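Local coordinates for protein VP1 (PDB 6Y5Y) that builds the capsid of New Jersey polyomavirus as disulfide-linked pentamers and binds sialylated glycans such as 3'-sialyllactose, consistent with a role in attachment to host cells, at residues Y64-H69 against L79-P84; E147-H152 against C280-K285. One frame throughout, in Å; residues are numbered along the deposited sequence. Where two conformers were deposited one is given.

In the fold
Contact 1 and contact 2 lie on the same side of the chain's centre, their own centres about 13 Å apart, and both reach the bound sialic acid. Contact 1, residues 64-69 against 79-84, joins two parts of the loop between strands 28-45 and 87-92 and forms part of the glycan pocket. Contact 2, residues 147-152 against 280-285, belongs to the large antiparallel sheet and extends to the sugar through its last residue. The two meet directly: Val-67 CG2 packs on Lys-285 CD at 3.8 Å, and Tyr-64 CE2 lies 4.2 Å from Leu-283 CD1. His-69 of the loop and Lys-285, just past the strand, both bond to the sialic acid carboxylate.

Contact 1. Residues Y64-H69 against L79-P84; sequences YSEVIH and LSVQMP. With SIA (N-acetyl-alpha-neuraminic acid), chain N.
The loop carrying the sialic acid pocket is braced where Glu-66 and Val-67 lie against the short 3-10 turn at Val-81 and Gln-82. Glu-66 N donates to Val-81 O at 2.7 Å, and beside this bond the CB of Glu-66 packs on Val-81 CG2. Gln-82 makes the second tie, its NE2 giving a 2.9 Å bond to Val-67 O. The acceptor lies near the plane of the amide and the donor in the plane of the carbonyl. At the other end of the same amide, Leu-79 N meets a lone pair of Gln-82 OE1 at 2.7 Å, so the group is gripped at both ends and its rotation fixed. Further along, Ile-68 runs past Gln-82 in the opposite sense and brings CD1 to 3.4 Å from Gln-82 O.

Glu-66 leads away from the 3-10 turn to the sugar. With CG opposite the backbone N (chi1 -178°) and a bend at chi2 (52°), its carboxylate folds back so that OE2 takes the N-H of Val-67 at 2.7 Å, on the anti side, and also accepts a short 2.5 Å bond from SIA O4. OE1 forms a salt bridge with Arg-58. His-69 presents a ring edge to the sialic acid carboxylate, NE2 donating to SIA O1B at 2.8 Å, while ND1 is hydrogen-bonded to Asp-72. Both methyls of Val-67 face SIA O1A, and Leu-79 CD1 approaches the acetyl methyl C11.

Chemically, one carboxylate reads the O4 hydroxyl while a histidine edge reads the sugar's acid group. Val-67 N and Arg-58 hold Glu-66 in position for O4. Asp-72 at ND1 fixes the rotation of the His-69 ring and would probably favour a protonated imidazole with both N-H groups engaged, suited to the sugar's carboxylate.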
# COMPACT_ATOMS: atom_id res chain seq x y z
N TYR D 64 -16.80 13.31 -18.66
CA TYR D 64 -15.99 14.21 -17.85
C TYR D 64 -16.90 15.20 -17.15
O TYR D 64 -18.08 15.36 -17.50
CB TYR D 64 -14.97 14.99 -18.69
CG TYR D 64 -13.88 14.19 -19.37
CD1 TYR D 64 -14.15 13.38 -20.48
CD2 TYR D 64 -12.56 14.29 -18.94
CE1 TYR D 64 -13.13 12.69 -21.12
CE2 TYR D 64 -11.55 13.60 -19.57
CZ TYR D 64 -11.83 12.80 -20.66
OH TYR D 64 -10.81 12.13 -21.27
N SER D 65 -16.36 15.88 -16.15
CA SER D 65 -17.06 17.01 -15.60
C SER D 65 -16.77 18.26 -16.43
O SER D 65 -15.86 18.30 -17.25
CB SER D 65 -16.65 17.24 -14.15
OG SER D 65 -15.38 17.87 -14.09
N GLU D 66 -17.57 19.29 -16.19
CA GLU D 66 -17.20 20.63 -16.64
C GLU D 66 -15.97 21.11 -15.86
O GLU D 66 -15.61 20.55 -14.81
CB GLU D 66 -18.40 21.56 -16.45
CG GLU D 66 -18.21 22.99 -16.91
CD GLU D 66 -17.70 23.10 -18.34
OE1 GLU D 66 -18.50 23.05 -19.30
OE2 GLU D 66 -16.48 23.25 -18.51
N VAL D 67 -15.30 22.14 -16.39
CA VAL D 67 -14.09 22.67 -15.77
C VAL D 67 -14.39 23.28 -14.40
O VAL D 67 -15.41 23.97 -14.22
CB VAL D 67 -13.45 23.72 -16.71
CG1 VAL D 67 -12.20 24.28 -16.10
CG2 VAL D 67 -13.14 23.11 -18.09
N ILE D 68 -13.50 23.05 -13.43
CA ILE D 68 -13.65 23.55 -12.06
C ILE D 68 -12.43 24.38 -11.68
O ILE D 68 -11.29 23.96 -11.91
CB ILE D 68 -13.84 22.39 -11.05
CG1 ILE D 68 -15.08 21.58 -11.42
CG2 ILE D 68 -13.96 22.93 -9.64
CD1 ILE D 68 -14.85 20.07 -11.41
N HIS D 69 -12.68 25.56 -11.10
CA HIS D 69 -11.65 26.48 -10.64
C HIS D 69 -11.82 26.77 -9.15
O HIS D 69 -12.92 26.66 -8.60
CB HIS D 69 -11.69 27.83 -11.40
CG HIS D 69 -12.08 27.71 -12.85
ND1 HIS D 69 -13.36 27.36 -13.24
CD2 HIS D 69 -11.37 27.90 -13.98
CE1 HIS D 69 -13.41 27.35 -14.56
NE2 HIS D 69 -12.22 27.67 -15.04
N LEU D 79 -22.18 24.84 -11.03
CA LEU D 79 -23.18 24.19 -11.86
C LEU D 79 -23.21 22.69 -11.59
O LEU D 79 -22.26 22.10 -11.08
CB LEU D 79 -22.90 24.43 -13.34
CG LEU D 79 -22.76 25.89 -13.75
CD1 LEU D 79 -22.09 25.97 -15.11
CD2 LEU D 79 -24.13 26.55 -13.80
N SER D 80 -24.34 22.07 -11.96
CA SER D 80 -24.47 20.62 -11.84
C SER D 80 -23.46 19.89 -12.71
O SER D 80 -22.97 18.81 -12.34
CB SER D 80 -25.89 20.18 -12.19
OG SER D 80 -26.07 20.08 -13.60
N VAL D 81 -23.14 20.45 -13.89
CA VAL D 81 -22.15 19.82 -14.75
C VAL D 81 -20.75 19.84 -14.15
O VAL D 81 -19.85 19.16 -14.67
CB VAL D 81 -22.15 20.50 -16.14
CG1 VAL D 81 -23.41 20.12 -16.90
CG2 VAL D 81 -22.03 22.01 -16.00
N GLN D 82 -20.53 20.62 -13.09
CA GLN D 82 -19.25 20.68 -12.42
C GLN D 82 -19.15 19.73 -11.22
O GLN D 82 -18.14 19.77 -10.51
CB GLN D 82 -18.96 22.10 -11.93
CG GLN D 82 -18.84 23.15 -13.03
CD GLN D 82 -18.68 24.54 -12.45
OE1 GLN D 82 -19.63 25.13 -11.94
NE2 GLN D 82 -17.46 25.06 -12.48
N MET D 83 -20.17 18.93 -10.96
CA MET D 83 -20.27 18.14 -9.73
C MET D 83 -20.58 16.69 -10.08
O MET D 83 -21.74 16.36 -10.39
CB MET D 83 -21.33 18.71 -8.79
CG MET D 83 -21.20 20.21 -8.51
SD MET D 83 -22.58 20.91 -7.56
CE MET D 83 -22.34 20.10 -5.96
N PRO D 84 -19.60 15.79 -10.04
CA PRO D 84 -19.88 14.38 -10.36
C PRO D 84 -20.98 13.82 -9.46
O PRO D 84 -21.09 14.18 -8.29
CB PRO D 84 -18.54 13.68 -10.12
CG PRO D 84 -17.52 14.77 -10.38
CD PRO D 84 -18.16 16.04 -9.87
C1 SIA N . -12.41 27.35 -18.72
C2 SIA N . -13.34 27.67 -19.97
C3 SIA N . -14.05 26.45 -20.57
C4 SIA N . -15.19 25.87 -19.72
C5 SIA N . -16.16 27.00 -19.35
C6 SIA N . -15.39 28.18 -18.71
C7 SIA N . -16.24 29.42 -18.37
C8 SIA N . -15.34 30.60 -17.93
C9 SIA N . -16.14 31.76 -17.38
C10 SIA N . -18.49 26.42 -18.71
C11 SIA N . -19.42 26.08 -17.55
N5 SIA N . -17.19 26.63 -18.39
O1A SIA N . -11.66 26.36 -18.84
O1B SIA N . -12.53 28.16 -17.74
O4 SIA N . -15.90 24.82 -20.40
O6 SIA N . -14.37 28.65 -19.58
O7 SIA N . -17.08 29.76 -19.47
O8 SIA N . -14.36 30.18 -16.98
O9 SIA N . -15.20 32.76 -16.94
O10 SIA N . -18.91 26.48 -19.86

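Contact 2. Residues E147-H152 against C280-K285. With SIA (N-acetyl-alpha-neuraminic acid), chain N; GAL (beta-D-galactopyranose), chain B.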
# COMPACT_ATOMS: atom_id res chain seq x y z
N GLU D 147 -4.94 11.58 -13.29
CA GLU D 147 -4.41 11.20 -11.99
C GLU D 147 -5.17 12.00 -10.94
O GLU D 147 -6.07 12.77 -11.26
CB GLU D 147 -2.90 11.44 -11.90
CG GLU D 147 -2.52 12.89 -12.10
CD GLU D 147 -1.05 13.09 -12.37
OE1 GLU D 147 -0.34 12.08 -12.61
OE2 GLU D 147 -0.59 14.25 -12.35
N GLY D 148 -4.80 11.80 -9.68
CA GLY D 148 -5.48 12.51 -8.63
C GLY D 148 -6.61 11.70 -8.03
O GLY D 148 -6.69 10.48 -8.16
N MET D 149 -7.52 12.42 -7.39
CA MET D 149 -8.47 11.79 -6.48
C MET D 149 -9.32 10.74 -7.19
O MET D 149 -9.82 10.97 -8.30
CB MET D 149 -9.35 12.85 -5.84
CG MET D 149 -9.97 13.77 -6.84
SD MET D 149 -10.68 15.15 -5.97
CE MET D 149 -9.22 16.05 -5.44
N ASN D 150 -9.45 9.59 -6.55
CA ASN D 150 -10.25 8.48 -7.04
C ASN D 150 -11.36 8.24 -6.02
O ASN D 150 -11.09 8.16 -4.82
CB ASN D 150 -9.40 7.21 -7.21
CG ASN D 150 -8.90 7.02 -8.64
OD1 ASN D 150 -9.20 6.01 -9.29
ND2 ASN D 150 -8.13 7.99 -9.13
N TYR D 151 -12.60 8.15 -6.50
CA TYR D 151 -13.75 7.86 -5.65
C TYR D 151 -14.51 6.72 -6.31
O TYR D 151 -15.06 6.90 -7.40
CB TYR D 151 -14.64 9.09 -5.49
CG TYR D 151 -15.81 8.91 -4.53
CD1 TYR D 151 -15.66 9.12 -3.16
CD2 TYR D 151 -17.07 8.58 -5.00
CE1 TYR D 151 -16.74 8.98 -2.28
CE2 TYR D 151 -18.15 8.44 -4.15
CZ TYR D 151 -17.98 8.64 -2.79
OH TYR D 151 -19.06 8.50 -1.95
N HIS D 152 -14.53 5.55 -5.66
CA HIS D 152 -15.12 4.36 -6.25
C HIS D 152 -16.10 3.75 -5.26
O HIS D 152 -15.74 3.46 -4.12
CB HIS D 152 -14.04 3.35 -6.64
CG HIS D 152 -13.14 3.86 -7.71
ND1 HIS D 152 -13.55 3.98 -9.02
CD2 HIS D 152 -11.88 4.35 -7.66
CE1 HIS D 152 -12.56 4.49 -9.74
NE2 HIS D 152 -11.54 4.73 -8.94
N CYS D 280 -12.16 8.52 -11.65
CA CYS D 280 -10.86 7.89 -11.81
C CYS D 280 -9.70 8.87 -11.73
O CYS D 280 -8.54 8.44 -11.72
CB CYS D 280 -10.82 7.11 -13.12
SG CYS D 280 -12.05 5.82 -13.18
N GLY D 281 -9.96 10.16 -11.64
CA GLY D 281 -8.90 11.13 -11.56
C GLY D 281 -9.36 12.41 -12.23
O GLY D 281 -10.55 12.60 -12.47
N VAL D 282 -8.40 13.29 -12.50
CA VAL D 282 -8.70 14.56 -13.14
C VAL D 282 -7.80 14.77 -14.34
O VAL D 282 -6.69 14.24 -14.43
CB VAL D 282 -8.58 15.76 -12.18
CG1 VAL D 282 -9.41 15.54 -10.92
CG2 VAL D 282 -7.11 16.04 -11.87
N LEU D 283 -8.31 15.57 -15.28
CA LEU D 283 -7.53 16.14 -16.38
C LEU D 283 -7.21 17.59 -16.02
O LEU D 283 -8.05 18.29 -15.45
CB LEU D 283 -8.33 16.08 -17.68
CG LEU D 283 -7.79 16.77 -18.95
CD1 LEU D 283 -8.18 15.99 -20.18
CD2 LEU D 283 -8.29 18.21 -19.06
N VAL D 284 -5.99 18.02 -16.31
CA VAL D 284 -5.55 19.39 -16.03
C VAL D 284 -5.42 20.13 -17.35
O VAL D 284 -4.68 19.70 -18.23
CB VAL D 284 -4.22 19.43 -15.26
CG1 VAL D 284 -3.75 20.87 -15.06
CG2 VAL D 284 -4.34 18.69 -13.92
N LYS D 285 -6.11 21.27 -17.45
CA LYS D 285 -6.11 22.07 -18.68
C LYS D 285 -4.80 22.82 -18.84
O LYS D 285 -4.27 23.40 -17.89
CB LYS D 285 -7.27 23.07 -18.67
CG LYS D 285 -8.61 22.50 -19.08
CD LYS D 285 -9.62 23.61 -19.38
CE LYS D 285 -9.41 24.20 -20.76
NZ LYS D 285 -10.32 25.35 -21.02
C1 SIA N . -12.41 27.35 -18.72
C2 SIA N . -13.34 27.67 -19.97
C3 SIA N . -14.05 26.45 -20.57
C4 SIA N . -15.19 25.87 -19.72
C5 SIA N . -16.16 27.00 -19.35
C6 SIA N . -15.39 28.18 -18.71
C7 SIA N . -16.24 29.42 -18.37
C8 SIA N . -15.34 30.60 -17.93
C9 SIA N . -16.14 31.76 -17.38
C10 SIA N . -18.49 26.42 -18.71
C11 SIA N . -19.42 26.08 -17.55
N5 SIA N . -17.19 26.63 -18.39
O1A SIA N . -11.66 26.36 -18.84
O1B SIA N . -12.53 28.16 -17.74
O4 SIA N . -15.90 24.82 -20.40
O6 SIA N . -14.37 28.65 -19.58
O7 SIA N . -17.08 29.76 -19.47
O8 SIA N . -14.36 30.18 -16.98
O9 SIA N . -15.20 32.76 -16.94
O10 SIA N . -18.91 26.48 -19.86
C1 GAL B . -11.26 31.86 -21.15
C2 GAL B . -12.16 30.65 -21.40
C3 GAL B . -11.75 29.46 -20.49
C4 GAL B . -10.27 29.18 -20.67
C5 GAL B . -9.50 30.46 -20.39
C6 GAL B . -7.99 30.34 -20.55
O2 GAL B . -13.53 30.96 -21.15
O3 GAL B . -12.46 28.29 -20.83
O4 GAL B . -10.01 28.75 -22.01
O5 GAL B . -9.91 31.51 -21.28
O6 GAL B . -7.34 31.47 -19.99
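Glu-147 and Val-282 form a single antiparallel hydrogen-bonded bridge, CA to CA 5.6 Å, and the axes of strands 150-152 and 280-284 stand at 143° between their N-to-C directions. Val-282 N donates to Glu-147 O at 2.7 Å; the return bond, Glu-147 N to Val-282 O, is weak at 3.4 Å. Just before Val-282, Gly-281 rests its CA against the carbonyl oxygens of Glu-147 and Met-149 and makes a CA-H...O contact with the latter.

Asn-150 ties this irregular region together. Its amide nitrogen ND2 donates to Gly-148 O at 3.0 Å, nearly in the amide plane, and makes a weak, bent bond across the contact to Cys-280 O at 2.7 Å. Its OD1 receives a nearly straight bond (165°) from His-152 NE2 at 2.7 Å, the oxygen lying close to the imidazole plane. As Asp-278 holds ND1, the ring is pinned at both nitrogens, and its CE1 edge faces Cys-280 SG at 3.7 Å, a sulfur-aromatic contact in the ring plane. Val-282 sets CG2 beside Glu-147 O, while its CG1 is in loose apolar contact with Met-149 CG. Tyr-293 of strand 291-310 packs on both Met-149 and Val-282.

Strand 271-284 ends at Val-284, and the next residue, Lys-285, bends at chi3 (80°). Its NZ donates a 2.8 Å hydrogen bond to SIA O1A, and its positive charge would be expected to favour the sugar's carboxylate. Strands 150-157 and 271-284 are neighbours in the antiparallel sheet of the VP1 jelly roll, the beta-barrel core of the polyomavirus capsomer, and the residue following strand 271-284 helps line the glycan pocket.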